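Local coordinates for uncharacterized protein (Thermus thermophilus HB8, PDB 6SCE) that probably acts as a CRISPR-associated (CARF-containing) DNA nuclease of type III defence, switched on by the second messenger cyclic oligoadenylate, at residues E153-G167 with A170-H184. Numbering follows the deposited sequence.
Sequences EAWERVSPPGAFPPG and AARLPGREGGVFVVH
Phe164 lays one face of its ring over Val182, whose CG1 sits almost above the ring centre, 3.5 Å from the centroid and 10° off the normal, a clear CH-pi contact. With CG1 anti to the backbone N (chi1 -176°), that methyl points at the ring, while the other, CG2, packs 3.7 Å from Pro161 CD. Two residues further on, His184 offers a ring face to Pro165 CD, with Pro166 O in plane at its edge. The proline-rich loop 159-167 thus folds back across strand 179-184, and a type I turn from Pro161 to Phe164 shapes its bend.

The antiparallel pairing of 156-158 with 170-172 illustrates how a salt bridge can sit beside a backbone ladder. Glu156 and Arg172 form a hydrogen-bonded pair, linked both ways: Glu156 N to Arg172 O (2.9 Å) and Arg172 N to Glu156 O (2.8 Å). Their side chains run alongside each other on the same face, and Arg172 NH2 meets Glu156 OE1 at 3.2 Å from above the carboxylate, whose plane is turned 85° from the guanidinium. Were Glu156 an alanine, Arg172 would probably lose its carboxylate mate and its end be free to swing. A second salt bridge, Arg176 NE to Glu153 OE2 (2.8 Å), is short but bent, its hydrogen bond weak; Arg218 also pairs with Glu153. Water 2 joins Arg157 NE, Val158 O and Ala170 N, while the far end of Arg157 bridges to Glu141.

Strand 156-158 is an outermost strand of a mixed sheet and forms a beta hairpin with 169-172; next comes 179-184, then 187-192, whose Tyr189 meets Phe164 edge-to-face. Helix 140-148 packs against Trp155, and helix 268-276 touches Phe164 through Leu268.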
ATOM      1  N   GLU A 153       5.877  -2.822  23.739  1.00 34.09           N
ATOM      2  CA  GLU A 153       6.314  -4.184  23.475  1.00 33.82           C
ATOM      3  C   GLU A 153       7.601  -4.417  24.228  1.00 37.42           C
ATOM      4  O   GLU A 153       8.636  -3.797  23.915  1.00 34.14           O
ATOM      5  CB  GLU A 153       6.569  -4.424  21.977  1.00 35.73           C
ATOM      6  CG  GLU A 153       5.342  -4.300  21.091  1.00 37.09           C
ATOM      7  CD  GLU A 153       4.336  -5.437  21.253  1.00 39.35           C
ATOM      8  OE1 GLU A 153       4.656  -6.490  21.842  1.00 42.07           O
ATOM      9  OE2 GLU A 153       3.195  -5.255  20.799  1.00 41.24           O
ATOM     10  N   ALA A 154       7.554  -5.324  25.208  1.00 34.81           N
ATOM     11  CA  ALA A 154       8.761  -5.766  25.860  1.00 34.68           C
ATOM     12  C   ALA A 154       9.537  -6.676  24.921  1.00 31.66           C
ATOM     13  O   ALA A 154       8.984  -7.328  24.038  1.00 33.91           O
ATOM     14  CB  ALA A 154       8.450  -6.480  27.188  1.00 38.86           C
ATOM     15  N   TRP A 155      10.843  -6.701  25.092  1.00 29.84           N
ATOM     16  CA  TRP A 155      11.672  -7.482  24.222  1.00 34.26           C
ATOM     17  C   TRP A 155      12.919  -7.923  24.924  1.00 35.44           C
ATOM     18  O   TRP A 155      13.308  -7.334  25.921  1.00 35.37           O
ATOM     19  CB  TRP A 155      12.004  -6.670  22.974  1.00 36.00           C
ATOM     20  CG  TRP A 155      12.673  -5.392  23.305  1.00 36.51           C
ATOM     21  CD1 TRP A 155      12.083  -4.233  23.716  1.00 36.19           C
ATOM     22  CD2 TRP A 155      14.057  -5.154  23.287  1.00 36.78           C
ATOM     23  NE1 TRP A 155      13.015  -3.277  23.928  1.00 39.14           N
ATOM     24  CE2 TRP A 155      14.250  -3.816  23.692  1.00 38.92           C
ATOM     25  CE3 TRP A 155      15.155  -5.930  22.972  1.00 37.85           C
ATOM     26  CZ2 TRP A 155      15.492  -3.244  23.781  1.00 41.21           C
ATOM     27  CZ3 TRP A 155      16.400  -5.354  23.045  1.00 42.52           C
ATOM     28  CH2 TRP A 155      16.561  -4.025  23.454  1.00 44.38           C
ATOM     29  N   GLU A 156      13.528  -8.968  24.391  1.00 35.19           N
ATOM     30  CA  GLU A 156      14.813  -9.455  24.869  1.00 39.80           C
ATOM     31  C   GLU A 156      15.632  -9.979  23.718  1.00 37.14           C
ATOM     32  O   GLU A 156      15.091 -10.585  22.761  1.00 32.61           O
ATOM     33  CB  GLU A 156      14.601 -10.548  25.908  1.00 43.39           C
ATOM     34  CG  GLU A 156      13.790 -11.717  25.405  1.00 49.09           C
ATOM     35  CD  GLU A 156      13.489 -12.700  26.506  1.00 56.46           C
ATOM     36  OE1 GLU A 156      13.857 -13.889  26.341  1.00 63.13           O
ATOM     37  OE2 GLU A 156      12.920 -12.260  27.534  1.00 59.01           O
ATOM     38  N   ARG A 157      16.940  -9.759  23.805  1.00 34.80           N
ATOM     39  CA  ARG A 157      17.845 -10.139  22.748  1.00 33.62           C
ATOM     40  C   ARG A 157      17.980 -11.650  22.670  1.00 32.95           C
ATOM     41  O   ARG A 157      18.062 -12.329  23.693  1.00 34.21           O
ATOM     42  CB  ARG A 157      19.218  -9.503  22.927  1.00 35.34           C
ATOM     43  CG  ARG A 157      19.246  -7.967  22.781  1.00 39.70           C
ATOM     44  CD  ARG A 157      19.164  -7.567  21.318  1.00 39.06           C
ATOM     45  NE  ARG A 157      20.306  -8.076  20.579  1.00 41.28           N
ATOM     46  CZ  ARG A 157      21.481  -7.471  20.485  1.00 42.50           C
ATOM     47  NH1 ARG A 157      21.687  -6.285  21.059  1.00 43.38           N
ATOM     48  NH2 ARG A 157      22.460  -8.053  19.812  1.00 44.79           N
ATOM     49  N   VAL A 158      18.016 -12.165  21.452  1.00 31.69           N
ATOM     50  CA  VAL A 158      18.161 -13.601  21.236  1.00 33.19           C
ATOM     51  C   VAL A 158      19.065 -13.780  20.074  1.00 35.86           C
ATOM     52  O   VAL A 158      19.296 -12.848  19.285  1.00 34.23           O
ATOM     53  CB  VAL A 158      16.823 -14.316  20.955  1.00 36.09           C
ATOM     54  CG1 VAL A 158      15.943 -14.305  22.178  1.00 37.33           C
ATOM     55  CG2 VAL A 158      16.115 -13.711  19.740  1.00 35.50           C
ATOM     56  N   SER A 159      19.573 -14.992  19.936  1.00 32.56           N
ATOM     57  CA  SER A 159      20.393 -15.308  18.814  1.00 35.38           C
ATOM     58  C   SER A 159      19.558 -15.130  17.533  1.00 33.37           C
ATOM     59  O   SER A 159      18.408 -15.546  17.502  1.00 34.40           O
ATOM     60  CB  SER A 159      20.878 -16.766  18.923  1.00 37.78           C
ATOM     61  OG  SER A 159      21.495 -17.083  17.716  1.00 48.48           O
ATOM     62  N   PRO A 160      20.124 -14.532  16.475  1.00 33.59           N
ATOM     63  CA  PRO A 160      19.281 -14.358  15.277  1.00 34.41           C
ATOM     64  C   PRO A 160      19.098 -15.647  14.476  1.00 35.43           C
ATOM     65  O   PRO A 160      19.901 -16.570  14.609  1.00 34.28           O
ATOM     66  CB  PRO A 160      20.067 -13.334  14.455  1.00 35.66           C
ATOM     67  CG  PRO A 160      21.481 -13.613  14.829  1.00 37.17           C
ATOM     68  CD  PRO A 160      21.413 -13.847  16.313  1.00 36.61           C
ATOM     69  N   PRO A 161      18.050 -15.709  13.640  1.00 34.09           N
ATOM     70  CA  PRO A 161      17.878 -16.913  12.841  1.00 33.41           C
ATOM     71  C   PRO A 161      19.075 -17.152  11.938  1.00 33.97           C
ATOM     72  O   PRO A 161      19.679 -16.207  11.383  1.00 32.57           O
ATOM     73  CB  PRO A 161      16.595 -16.639  12.022  1.00 36.13           C
ATOM     74  CG  PRO A 161      15.865 -15.558  12.768  1.00 34.41           C
ATOM     75  CD  PRO A 161      16.913 -14.767  13.498  1.00 34.14           C
ATOM     76  N   GLY A 162      19.447 -18.426  11.799  1.00 32.49           N
ATOM     77  CA  GLY A 162      20.623 -18.765  11.038  1.00 34.86           C
ATOM     78  C   GLY A 162      20.491 -18.386   9.584  1.00 34.46           C
ATOM     79  O   GLY A 162      21.489 -18.224   8.916  1.00 33.13           O
ATOM     80  N   ALA A 163      19.260 -18.221   9.092  1.00 36.32           N
ATOM     81  CA  ALA A 163      19.035 -17.885   7.690  1.00 36.05           C
ATOM     82  C   ALA A 163      19.516 -16.468   7.272  1.00 34.14           C
ATOM     83  O   ALA A 163      19.714 -16.211   6.095  1.00 34.49           O
ATOM     84  CB  ALA A 163      17.574 -18.070   7.344  1.00 37.40           C
ATOM     85  N   PHE A 164      19.690 -15.574   8.227  1.00 33.68           N
ATOM     86  CA  PHE A 164      20.200 -14.229   7.958  1.00 34.17           C
ATOM     87  C   PHE A 164      21.716 -14.233   7.747  1.00 38.41           C
ATOM     88  O   PHE A 164      22.427 -15.049   8.352  1.00 36.67           O
ATOM     89  CB  PHE A 164      19.865 -13.279   9.121  1.00 33.70           C
ATOM     90  CG  PHE A 164      18.456 -12.745   9.087  1.00 32.42           C
ATOM     91  CD1 PHE A 164      17.426 -13.451   9.664  1.00 34.66           C
ATOM     92  CD2 PHE A 164      18.154 -11.543   8.448  1.00 31.82           C
ATOM     93  CE1 PHE A 164      16.128 -12.969   9.628  1.00 32.48           C
ATOM     94  CE2 PHE A 164      16.866 -11.066   8.411  1.00 30.10           C
ATOM     95  CZ  PHE A 164      15.852 -11.773   8.997  1.00 31.14           C
ATOM     96  N   PRO A 165      22.224 -13.292   6.930  1.00 38.09           N
ATOM     97  CA  PRO A 165      23.662 -13.155   6.838  1.00 38.45           C
ATOM     98  C   PRO A 165      24.277 -12.708   8.153  1.00 40.88           C
ATOM     99  O   PRO A 165      23.560 -12.300   9.081  1.00 38.39           O
ATOM    100  CB  PRO A 165      23.848 -12.091   5.743  1.00 39.12           C
ATOM    101  CG  PRO A 165      22.580 -12.091   4.990  1.00 39.19           C
ATOM    102  CD  PRO A 165      21.546 -12.337   6.042  1.00 37.59           C
ATOM    103  N   PRO A 166      25.613 -12.826   8.262  1.00 45.01           N
ATOM    104  CA  PRO A 166      26.303 -12.446   9.494  1.00 46.36           C
ATOM    105  C   PRO A 166      26.025 -10.996   9.881  1.00 42.50           C
ATOM    106  O   PRO A 166      25.902 -10.139   9.013  1.00 42.93           O
ATOM    107  CB  PRO A 166      27.796 -12.631   9.139  1.00 48.81           C
ATOM    108  CG  PRO A 166      27.804 -13.659   8.049  1.00 49.73           C
ATOM    109  CD  PRO A 166      26.530 -13.429   7.266  1.00 49.98           C
ATOM    110  N   GLY A 167      25.923 -10.729  11.174  1.00 41.84           N
ATOM    111  CA  GLY A 167      25.792  -9.365  11.629  1.00 43.66           C
ATOM    112  C   GLY A 167      24.398  -8.993  12.078  1.00 40.63           C
ATOM    113  O   GLY A 167      24.235  -7.984  12.735  1.00 39.23           O
ATOM    114  N   ALA A 170      18.809  -9.710  16.848  1.00 31.17           N
ATOM    115  CA  ALA A 170      17.416 -10.131  16.972  1.00 32.37           C
ATOM    116  C   ALA A 170      16.869  -9.985  18.370  1.00 32.63           C
ATOM    117  O   ALA A 170      17.604  -9.993  19.368  1.00 33.80           O
ATOM    118  CB  ALA A 170      17.248 -11.556  16.480  1.00 32.93           C
ATOM    119  N   ALA A 171      15.560  -9.825  18.440  1.00 31.80           N
ATOM    120  CA  ALA A 171      14.859  -9.739  19.713  1.00 31.99           C
ATOM    121  C   ALA A 171      13.591 -10.562  19.671  1.00 32.28           C
ATOM    122  O   ALA A 171      12.866 -10.554  18.687  1.00 31.11           O
ATOM    123  CB  ALA A 171      14.499  -8.314  20.016  1.00 34.47           C
ATOM    124  N   ARG A 172      13.312 -11.254  20.760  1.00 33.21           N
ATOM    125  CA  ARG A 172      12.050 -11.893  20.960  1.00 35.66           C
ATOM    126  C   ARG A 172      11.157 -10.944  21.733  1.00 34.11           C
ATOM    127  O   ARG A 172      11.612 -10.224  22.603  1.00 33.35           O
ATOM    128  CB  ARG A 172      12.269 -13.190  21.730  1.00 41.11           C
ATOM    129  CG  ARG A 172      11.046 -14.029  21.846  1.00 48.24           C
ATOM    130  CD  ARG A 172      11.382 -15.366  22.492  1.00 58.47           C
ATOM    131  NE  ARG A 172      11.585 -15.215  23.923  1.00 61.81           N
ATOM    132  CZ  ARG A 172      10.604 -15.214  24.829  1.00 68.20           C
ATOM    133  NH1 ARG A 172       9.328 -15.355  24.462  1.00 67.41           N
ATOM    134  NH2 ARG A 172      10.902 -15.069  26.117  1.00 64.42           N
ATOM    135  N   LEU A 173       9.884 -10.921  21.374  1.00 32.48           N
ATOM    136  CA  LEU A 173       8.895 -10.120  22.058  1.00 33.13           C
ATOM    137  C   LEU A 173       8.008 -11.080  22.838  1.00 37.64           C
ATOM    138  O   LEU A 173       7.136 -11.743  22.257  1.00 37.11           O
ATOM    139  CB  LEU A 173       8.060  -9.311  21.066  1.00 33.72           C
ATOM    140  CG  LEU A 173       8.681  -8.029  20.507  1.00 36.28           C
ATOM    141  CD1 LEU A 173      10.054  -8.241  19.926  1.00 37.76           C
ATOM    142  CD2 LEU A 173       7.741  -7.472  19.441  1.00 37.51           C
ATOM    143  N   PRO A 174       8.208 -11.161  24.161  1.00 40.48           N
ATOM    144  CA  PRO A 174       7.446 -12.187  24.893  1.00 44.29           C
ATOM    145  C   PRO A 174       5.934 -12.027  24.741  1.00 45.71           C
ATOM    146  O   PRO A 174       5.233 -13.020  24.749  1.00 50.99           O
ATOM    147  CB  PRO A 174       7.902 -11.983  26.340  1.00 44.74           C
ATOM    148  CG  PRO A 174       9.328 -11.518  26.183  1.00 45.57           C
ATOM    149  CD  PRO A 174       9.230 -10.539  25.028  1.00 42.07           C
ATOM    150  N   GLY A 175       5.455 -10.803  24.547  1.00 43.28           N
ATOM    151  CA  GLY A 175       4.043 -10.545  24.274  1.00 46.34           C
ATOM    152  C   GLY A 175       3.547 -10.817  22.856  1.00 44.14           C
ATOM    153  O   GLY A 175       2.388 -10.547  22.560  1.00 45.23           O
ATOM    154  N   ARG A 176       4.416 -11.296  21.963  1.00 45.23           N
ATOM    155  CA  ARG A 176       4.033 -11.526  20.559  1.00 42.12           C
ATOM    156  C   ARG A 176       4.563 -12.848  20.121  1.00 38.78           C
ATOM    157  O   ARG A 176       5.665 -12.946  19.590  1.00 38.67           O
ATOM    158  CB  ARG A 176       4.597 -10.461  19.622  1.00 46.65           C
ATOM    159  CG  ARG A 176       4.167  -9.046  19.928  1.00 52.71           C
ATOM    160  CD  ARG A 176       3.147  -8.546  18.955  1.00 58.28           C
ATOM    161  NE  ARG A 176       2.235  -7.621  19.598  1.00 63.88           N
ATOM    162  CZ  ARG A 176       1.077  -7.239  19.082  1.00 71.36           C
ATOM    163  NH1 ARG A 176       0.680  -7.703  17.894  1.00 72.10           N
ATOM    164  NH2 ARG A 176       0.313  -6.391  19.761  1.00 75.72           N
ATOM    165  N   GLU A 177       3.737 -13.875  20.297  1.00 39.99           N
ATOM    166  CA  GLU A 177       4.084 -15.240  19.924  1.00 40.17           C
ATOM    167  C   GLU A 177       4.285 -15.323  18.406  1.00 32.46           C
ATOM    168  O   GLU A 177       3.629 -14.613  17.668  1.00 35.86           O
ATOM    169  CB  GLU A 177       2.909 -16.130  20.363  1.00 45.91           C
ATOM    170  CG  GLU A 177       3.058 -17.618  20.151  1.00 52.64           C
ATOM    171  CD  GLU A 177       1.781 -18.370  20.516  1.00 58.02           C
ATOM    172  OE1 GLU A 177       0.810 -17.720  20.977  1.00 53.56           O
ATOM    173  OE2 GLU A 177       1.752 -19.611  20.336  1.00 57.62           O
ATOM    174  N   GLY A 178       5.196 -16.165  17.958  1.00 33.21           N
ATOM    175  CA  GLY A 178       5.229 -16.567  16.537  1.00 33.85           C
ATOM    176  C   GLY A 178       6.211 -15.850  15.634  1.00 31.57           C
ATOM    177  O   GLY A 178       6.360 -16.201  14.465  1.00 30.59           O
ATOM    178  N   GLY A 179       6.902 -14.849  16.169  1.00 31.04           N
ATOM    179  CA  GLY A 179       7.862 -14.109  15.389  1.00 30.60           C
ATOM    180  C   GLY A 179       9.081 -13.691  16.161  1.00 30.34           C
ATOM    181  O   GLY A 179       9.098 -13.699  17.409  1.00 31.36           O
ATOM    182  N   VAL A 180      10.130 -13.362  15.420  1.00 29.99           N
ATOM    183  CA  VAL A 180      11.341 -12.761  15.969  0.50 30.08           C
ATOM    184  C   VAL A 180      11.581 -11.455  15.222  1.00 29.66           C
ATOM    185  O   VAL A 180      11.491 -11.456  14.001  1.00 27.07           O
ATOM    186  CB  VAL A 180      12.560 -13.678  15.746  0.50 30.00           C
ATOM    187  CG1 VAL A 180      13.797 -13.109  16.428  0.50 30.34           C
ATOM    188  CG2 VAL A 180      12.285 -15.086  16.260  0.50 30.36           C
ATOM    189  N   PHE A 181      11.915 -10.384  15.951  1.00 27.83           N
ATOM    190  CA  PHE A 181      12.176  -9.087  15.341  1.00 27.51           C
ATOM    191  C   PHE A 181      13.662  -9.016  15.045  1.00 28.98           C
ATOM    192  O   PHE A 181      14.486  -9.032  15.977  1.00 29.45           O
ATOM    193  CB  PHE A 181      11.781  -7.994  16.328  1.00 28.51           C
ATOM    194  CG  PHE A 181      11.908  -6.605  15.762  1.00 28.78           C
ATOM    195  CD1 PHE A 181      10.963  -6.147  14.867  1.00 31.01           C
ATOM    196  CD2 PHE A 181      12.952  -5.767  16.145  1.00 31.46           C
ATOM    197  CE1 PHE A 181      11.044  -4.868  14.327  1.00 35.42           C
ATOM    198  CE2 PHE A 181      13.036  -4.483  15.620  1.00 33.74           C
ATOM    199  CZ  PHE A 181      12.093  -4.042  14.710  1.00 33.19           C
ATOM    200  N   VAL A 182      14.029  -8.975  13.763  1.00 25.03           N
ATOM    201  CA  VAL A 182      15.414  -9.030  13.364  1.00 26.88           C
ATOM    202  C   VAL A 182      15.796  -7.680  12.722  1.00 27.68           C
ATOM    203  O   VAL A 182      15.068  -7.147  11.882  1.00 28.65           O
ATOM    204  CB  VAL A 182      15.672 -10.208  12.368  1.00 27.84           C
ATOM    205  CG1 VAL A 182      17.136 -10.343  12.001  1.00 30.17           C
ATOM    206  CG2 VAL A 182      15.176 -11.534  12.968  1.00 28.63           C
ATOM    207  N   VAL A 183      16.917  -7.131  13.144  1.00 26.89           N
ATOM    208  CA  VAL A 183      17.518  -5.938  12.496  1.00 25.48           C
ATOM    209  C   VAL A 183      18.827  -6.323  11.866  1.00 27.13           C
ATOM    210  O   VAL A 183      19.750  -6.808  12.520  1.00 29.35           O
ATOM    211  CB  VAL A 183      17.673  -4.767  13.460  1.00 25.07           C
ATOM    212  CG1 VAL A 183      18.387  -3.607  12.782  1.00 25.24           C
ATOM    213  CG2 VAL A 183      16.302  -4.346  13.971  1.00 26.35           C
ATOM    214  N   HIS A 184      18.885  -6.152  10.566  1.00 27.33           N
ATOM    215  CA  HIS A 184      20.044  -6.509   9.782  1.00 28.22           C
ATOM    216  C   HIS A 184      20.393  -5.372   8.851  1.00 29.22           C
ATOM    217  O   HIS A 184      19.544  -4.947   8.047  1.00 26.54           O
ATOM    218  CB  HIS A 184      19.750  -7.735   8.957  1.00 29.99           C
ATOM    219  CG  HIS A 184      20.911  -8.180   8.136  1.00 29.67           C
ATOM    220  ND1 HIS A 184      22.059  -8.700   8.697  1.00 31.41           N
ATOM    221  CD2 HIS A 184      21.109  -8.176   6.801  1.00 32.26           C
ATOM    222  CE1 HIS A 184      22.918  -8.983   7.736  1.00 32.06           C
ATOM    223  NE2 HIS A 184      22.359  -8.695   6.574  1.00 33.53           N
TER
HETATM  224  O   HOH W   1       6.559  -8.199  24.133  1.00 43.98           O
HETATM  225  O   HOH W   2      20.738 -10.597  18.824  1.00 32.67           O